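Protein pelota homolog (Archaeoglobus fulgidus, PDB 3OBY) probably recognises stalled ribosomes and helps release them and degrade damaged mRNA, with a metal-dependent endoribonuclease activity assigned to its Sm-fold N-terminal domain. Local coordinates at residues Met133-Leu146 and Val223-Val237. Numbering follows the deposited sequence.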
loop_
_atom_site.group_PDB
_atom_site.type_symbol
_atom_site.label_atom_id
_atom_site.label_comp_id
_atom_site.label_asym_id
_atom_site.label_seq_id
_atom_site.Cartn_x
_atom_site.Cartn_y
_atom_site.Cartn_z
ATOM N N MET A 133 -8.577 17.016 -5.495
ATOM C CA MET A 133 -9.211 16.694 -6.756
ATOM C C MET A 133 -9.737 17.966 -7.402
ATOM O O MET A 133 -10.363 18.798 -6.743
ATOM C CB MET A 133 -10.353 15.709 -6.533
ATOM C CG MET A 133 -9.905 14.278 -6.343
ATOM S SD MET A 133 -11.294 13.219 -5.972
ATOM C CE MET A 133 -10.627 12.212 -4.608
ATOM N N LEU A 134 -9.475 18.109 -8.697
ATOM C CA LEU A 134 -9.907 19.277 -9.453
ATOM C C LEU A 134 -10.618 18.893 -10.736
ATOM O O LEU A 134 -10.020 18.301 -11.635
ATOM C CB LEU A 134 -8.709 20.148 -9.813
ATOM C CG LEU A 134 -9.024 21.246 -10.833
ATOM C CD1 LEU A 134 -9.682 22.406 -10.116
ATOM C CD2 LEU A 134 -7.753 21.713 -11.521
ATOM N N THR A 135 -11.897 19.228 -10.818
ATOM C CA THR A 135 -12.667 18.952 -12.023
ATOM C C THR A 135 -12.699 20.279 -12.759
ATOM O O THR A 135 -12.999 21.312 -12.163
ATOM C CB THR A 135 -14.093 18.511 -11.690
ATOM O OG1 THR A 135 -14.669 19.425 -10.748
ATOM C CG2 THR A 135 -14.086 17.110 -11.107
ATOM N N ILE A 136 -12.370 20.258 -14.044
ATOM C CA ILE A 136 -12.335 21.489 -14.818
ATOM C C ILE A 136 -12.870 21.332 -16.232
ATOM O O ILE A 136 -12.698 20.297 -16.879
ATOM C CB ILE A 136 -10.894 22.038 -14.901
ATOM C CG1 ILE A 136 -10.901 23.473 -15.430
ATOM C CG2 ILE A 136 -10.055 21.157 -15.817
ATOM C CD1 ILE A 136 -9.520 24.116 -15.482
ATOM N N GLU A 137 -13.524 22.388 -16.695
ATOM C CA GLU A 137 -14.100 22.443 -18.027
ATOM C C GLU A 137 -14.044 23.920 -18.390
ATOM O O GLU A 137 -13.911 24.762 -17.503
ATOM C CB GLU A 137 -15.550 21.960 -17.997
ATOM C CG GLU A 137 -16.520 22.946 -17.369
ATOM C CD GLU A 137 -17.886 22.342 -17.122
ATOM O OE1 GLU A 137 -18.469 21.771 -18.068
ATOM O OE2 GLU A 137 -18.377 22.441 -15.979
ATOM N N GLU A 138 -14.141 24.235 -19.677
ATOM C CA GLU A 138 -14.084 25.624 -20.123
ATOM C C GLU A 138 -14.775 26.601 -19.179
ATOM O O GLU A 138 -15.967 26.475 -18.903
ATOM C CB GLU A 138 -14.694 25.773 -21.520
ATOM C CG GLU A 138 -13.764 25.418 -22.670
ATOM C CD GLU A 138 -14.268 25.951 -24.005
ATOM O OE1 GLU A 138 -15.385 25.572 -24.417
ATOM O OE2 GLU A 138 -13.549 26.755 -24.639
ATOM N N GLY A 139 -14.005 27.566 -18.685
ATOM C CA GLY A 139 -14.531 28.587 -17.796
ATOM C C GLY A 139 -15.114 28.174 -16.456
ATOM O O GLY A 139 -15.838 28.952 -15.837
ATOM N N TYR A 140 -14.810 26.969 -15.989
ATOM C CA TYR A 140 -15.341 26.528 -14.702
ATOM C C TYR A 140 -14.495 25.441 -14.046
ATOM O O TYR A 140 -14.054 24.497 -14.704
ATOM C CB TYR A 140 -16.780 26.030 -14.866
ATOM C CG TYR A 140 -17.413 25.577 -13.574
ATOM C CD1 TYR A 140 -17.499 26.438 -12.479
ATOM C CD2 TYR A 140 -17.927 24.290 -13.443
ATOM C CE1 TYR A 140 -18.080 26.028 -11.286
ATOM C CE2 TYR A 140 -18.512 23.869 -12.257
ATOM C CZ TYR A 140 -18.586 24.743 -11.184
ATOM O OH TYR A 140 -19.175 24.331 -10.013
ATOM N N ALA A 141 -14.283 25.581 -12.740
ATOM C CA ALA A 141 -13.490 24.619 -11.993
ATOM C C ALA A 141 -13.924 24.518 -10.537
ATOM O O ALA A 141 -14.348 25.499 -9.924
ATOM C CB ALA A 141 -12.019 24.991 -12.068
ATOM N N VAL A 142 -13.811 23.312 -9.994
ATOM C CA VAL A 142 -14.165 23.038 -8.608
ATOM C C VAL A 142 -13.147 22.064 -8.039
ATOM O O VAL A 142 -12.818 21.054 -8.662
ATOM C CB VAL A 142 -15.562 22.396 -8.493
ATOM C CG1 VAL A 142 -15.859 22.045 -7.041
ATOM C CG2 VAL A 142 -16.603 23.341 -9.036
ATOM N N ALA A 143 -12.647 22.370 -6.852
ATOM C CA ALA A 143 -11.668 21.508 -6.225
ATOM C C ALA A 143 -12.109 21.098 -4.835
ATOM O O ALA A 143 -12.778 21.848 -4.127
ATOM C CB ALA A 143 -10.327 22.208 -6.157
ATOM N N GLY A 144 -11.725 19.888 -4.461
ATOM C CA GLY A 144 -12.057 19.368 -3.156
ATOM C C GLY A 144 -10.861 18.589 -2.655
ATOM O O GLY A 144 -9.997 18.185 -3.435
ATOM N N VAL A 145 -10.795 18.397 -1.347
ATOM C CA VAL A 145 -9.710 17.651 -0.749
ATOM C C VAL A 145 -10.332 16.389 -0.174
ATOM O O VAL A 145 -11.504 16.383 0.194
ATOM C CB VAL A 145 -9.019 18.461 0.371
ATOM C CG1 VAL A 145 -10.024 18.795 1.470
ATOM C CG2 VAL A 145 -7.830 17.674 0.930
ATOM N N LEU A 146 -9.551 15.318 -0.120
ATOM C CA LEU A 146 -10.051 14.061 0.402
ATOM C C LEU A 146 -10.026 14.092 1.928
ATOM O O LEU A 146 -9.078 14.574 2.545
ATOM C CB LEU A 146 -9.205 12.899 -0.126
ATOM C CG LEU A 146 -9.721 11.492 0.178
ATOM C CD1 LEU A 146 -11.092 11.306 -0.468
ATOM C CD2 LEU A 146 -8.731 10.460 -0.349
ATOM N N VAL A 223 -18.169 16.366 -13.458
ATOM C CA VAL A 223 -17.612 17.584 -12.895
ATOM C C VAL A 223 -18.198 17.796 -11.501
ATOM O O VAL A 223 -19.268 17.278 -11.194
ATOM C CB VAL A 223 -17.915 18.801 -13.804
ATOM C CG1 VAL A 223 -19.415 18.934 -14.021
ATOM C CG2 VAL A 223 -17.333 20.072 -13.192
ATOM N N GLY A 224 -17.486 18.538 -10.656
ATOM C CA GLY A 224 -17.963 18.784 -9.304
ATOM C C GLY A 224 -18.267 17.508 -8.533
ATOM O O GLY A 224 -17.562 16.504 -8.673
ATOM N N SER A 225 -19.319 17.550 -7.717
ATOM C CA SER A 225 -19.735 16.400 -6.911
ATOM C C SER A 225 -19.715 15.090 -7.691
ATOM O O SER A 225 -19.107 14.106 -7.268
ATOM C CB SER A 225 -21.142 16.630 -6.364
ATOM O OG SER A 225 -21.658 15.438 -5.799
ATOM N N ARG A 226 -20.406 15.082 -8.824
ATOM C CA ARG A 226 -20.470 13.910 -9.687
ATOM C C ARG A 226 -19.065 13.391 -9.963
ATOM O O ARG A 226 -18.776 12.206 -9.766
ATOM C CB ARG A 226 -21.152 14.282 -11.004
ATOM C CG ARG A 226 -22.663 14.140 -10.996
ATOM C CD ARG A 226 -23.053 12.766 -11.504
ATOM N NE ARG A 226 -22.662 12.615 -12.904
ATOM C CZ ARG A 226 -22.532 11.451 -13.532
ATOM N NH1 ARG A 226 -22.758 10.311 -12.894
ATOM N NH2 ARG A 226 -22.170 11.431 -14.807
ATOM N N GLY A 227 -18.197 14.296 -10.416
ATOM C CA GLY A 227 -16.826 13.943 -10.731
ATOM C C GLY A 227 -16.049 13.306 -9.596
ATOM O O GLY A 227 -15.457 12.241 -9.767
ATOM N N PHE A 228 -16.041 13.950 -8.435
ATOM C CA PHE A 228 -15.319 13.416 -7.291
ATOM C C PHE A 228 -15.769 11.992 -7.009
ATOM O O PHE A 228 -14.944 11.116 -6.738
ATOM C CB PHE A 228 -15.538 14.294 -6.053
ATOM C CG PHE A 228 -15.161 15.739 -6.257
ATOM C CD1 PHE A 228 -14.086 16.089 -7.071
ATOM C CD2 PHE A 228 -15.859 16.749 -5.609
ATOM C CE1 PHE A 228 -13.711 17.428 -7.236
ATOM C CE2 PHE A 228 -15.494 18.086 -5.767
ATOM C CZ PHE A 228 -14.416 18.427 -6.583
ATOM N N ILE A 229 -17.076 11.762 -7.087
ATOM C CA ILE A 229 -17.626 10.436 -6.839
ATOM C C ILE A 229 -17.083 9.437 -7.846
ATOM O O ILE A 229 -16.738 8.313 -7.487
ATOM C CB ILE A 229 -19.167 10.428 -6.936
ATOM C CG1 ILE A 229 -19.760 11.423 -5.938
ATOM C CG2 ILE A 229 -19.695 9.023 -6.660
ATOM C CD1 ILE A 229 -19.313 11.194 -4.507
ATOM N N GLU A 230 -17.012 9.843 -9.107
ATOM C CA GLU A 230 -16.504 8.952 -10.135
ATOM C C GLU A 230 -15.014 8.707 -9.936
ATOM O O GLU A 230 -14.524 7.593 -10.148
ATOM C CB GLU A 230 -16.750 9.523 -11.531
ATOM C CG GLU A 230 -16.340 8.553 -12.622
ATOM C CD GLU A 230 -17.029 7.202 -12.481
ATOM O OE1 GLU A 230 -16.571 6.232 -13.122
ATOM O OE2 GLU A 230 -18.031 7.115 -11.736
ATOM N N ILE A 231 -14.295 9.750 -9.533
ATOM C CA ILE A 231 -12.866 9.618 -9.293
ATOM C C ILE A 231 -12.675 8.497 -8.271
ATOM O O ILE A 231 -11.914 7.558 -8.502
ATOM C CB ILE A 231 -12.249 10.925 -8.716
ATOM C CG1 ILE A 231 -12.422 12.089 -9.694
ATOM C CG2 ILE A 231 -10.772 10.709 -8.426
ATOM C CD1 ILE A 231 -11.709 11.911 -11.008
ATOM N N LEU A 232 -13.381 8.597 -7.146
ATOM C CA LEU A 232 -13.279 7.598 -6.089
ATOM C C LEU A 232 -13.631 6.201 -6.578
ATOM O O LEU A 232 -13.052 5.210 -6.132
ATOM C CB LEU A 232 -14.179 7.978 -4.911
ATOM C CG LEU A 232 -13.829 9.299 -4.213
ATOM C CD1 LEU A 232 -14.817 9.575 -3.090
ATOM C CD2 LEU A 232 -12.413 9.232 -3.667
ATOM N N LYS A 233 -14.577 6.123 -7.503
ATOM C CA LYS A 233 -15.009 4.840 -8.034
ATOM C C LYS A 233 -13.903 4.186 -8.860
ATOM O O LYS A 233 -13.707 2.974 -8.798
ATOM C CB LYS A 233 -16.270 5.029 -8.886
ATOM C CG LYS A 233 -17.010 3.740 -9.216
ATOM C CD LYS A 233 -18.393 4.037 -9.787
ATOM C CE LYS A 233 -19.275 2.795 -9.812
ATOM N NZ LYS A 233 -20.692 3.133 -10.120
ATOM N N ARG A 234 -13.177 5.001 -9.618
ATOM C CA ARG A 234 -12.092 4.525 -10.476
ATOM C C ARG A 234 -10.830 4.080 -9.717
ATOM O O ARG A 234 -9.850 3.654 -10.333
ATOM C CB ARG A 234 -11.705 5.624 -11.471
ATOM C CG ARG A 234 -12.830 6.107 -12.366
ATOM C CD ARG A 234 -12.731 5.511 -13.762
ATOM N NE ARG A 234 -13.670 6.152 -14.680
ATOM C CZ ARG A 234 -13.315 6.825 -15.772
ATOM N NH1 ARG A 234 -12.033 6.947 -16.093
ATOM N NH2 ARG A 234 -14.242 7.383 -16.541
ATOM N N ARG A 235 -10.855 4.188 -8.389
ATOM C CA ARG A 235 -9.719 3.808 -7.545
ATOM C C ARG A 235 -8.424 4.554 -7.908
ATOM O O ARG A 235 -7.320 4.025 -7.749
ATOM C CB ARG A 235 -9.480 2.293 -7.622
ATOM C CG ARG A 235 -10.747 1.447 -7.578
ATOM C CD ARG A 235 -11.654 1.792 -6.402
ATOM N NE ARG A 235 -11.642 0.775 -5.352
ATOM C CZ ARG A 235 -12.459 0.781 -4.301
ATOM N NH1 ARG A 235 -13.354 1.754 -4.164
ATOM N NH2 ARG A 235 -12.390 -0.184 -3.389
ATOM N N VAL A 236 -8.565 5.784 -8.397
ATOM C CA VAL A 236 -7.412 6.594 -8.759
ATOM C C VAL A 236 -6.540 6.749 -7.511
ATOM O O VAL A 236 -5.329 6.543 -7.552
ATOM C CB VAL A 236 -7.842 7.997 -9.255
ATOM C CG1 VAL A 236 -6.633 8.796 -9.656
ATOM C CG2 VAL A 236 -8.786 7.873 -10.437
ATOM N N VAL A 237 -7.168 7.098 -6.395
ATOM C CA VAL A 237 -6.439 7.268 -5.145
ATOM C C VAL A 237 -5.606 6.032 -4.830
ATOM O O VAL A 237 -4.441 6.142 -4.443
ATOM C CB VAL A 237 -7.410 7.555 -3.966
ATOM C CG1 VAL A 237 -6.701 7.395 -2.633
ATOM C CG2 VAL A 237 -7.942 8.967 -4.077
#
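F228 and M133 carry the packing of helix 224-233 on a beta hairpin, strands 133-137 and 140-146, in the mixed sheet of the central, eRF1 domain 2-type alpha/beta domain. The helix lies obliquely across both strands. The tight part is at G144, which has no side chain: the F228 ring fits there, its CZ 3.7 Å from G144 N, with V142 O at the ring edge near its plane. M133 CB lies 3.8 Å from F228 CD1. V151 of the next strand also touches this ring. The M133 sulfur stands oblique to the ring, a Met-aromatic contact, and SD passes I231 CG2 at 3.5 Å. A bend at chi3 (-136°) carries M133 CE to 3.6 Å from L232 CD2. Beyond it the packing thins: L146 CD2 and V237 CG2 meet tip to tip at 4.1 Å, where helix 236-262 begins. The other end, at the hairpin turn, is also looser and partly exposed; V223 CG2 meets E137 OE2 and, obliquely, the ring of Y140 at CE2, and Y140 OH hydrogen-bonds E156. Between this end and F228, T135 OG1 holds the backbone at G224. It sits between its own backbone N and carbonyl carbon (chi1 49°), where it can both donate to V142 O, which also accepts from T135 N, and receive G224 N at 3.0 Å with an N-H...O angle of 155°.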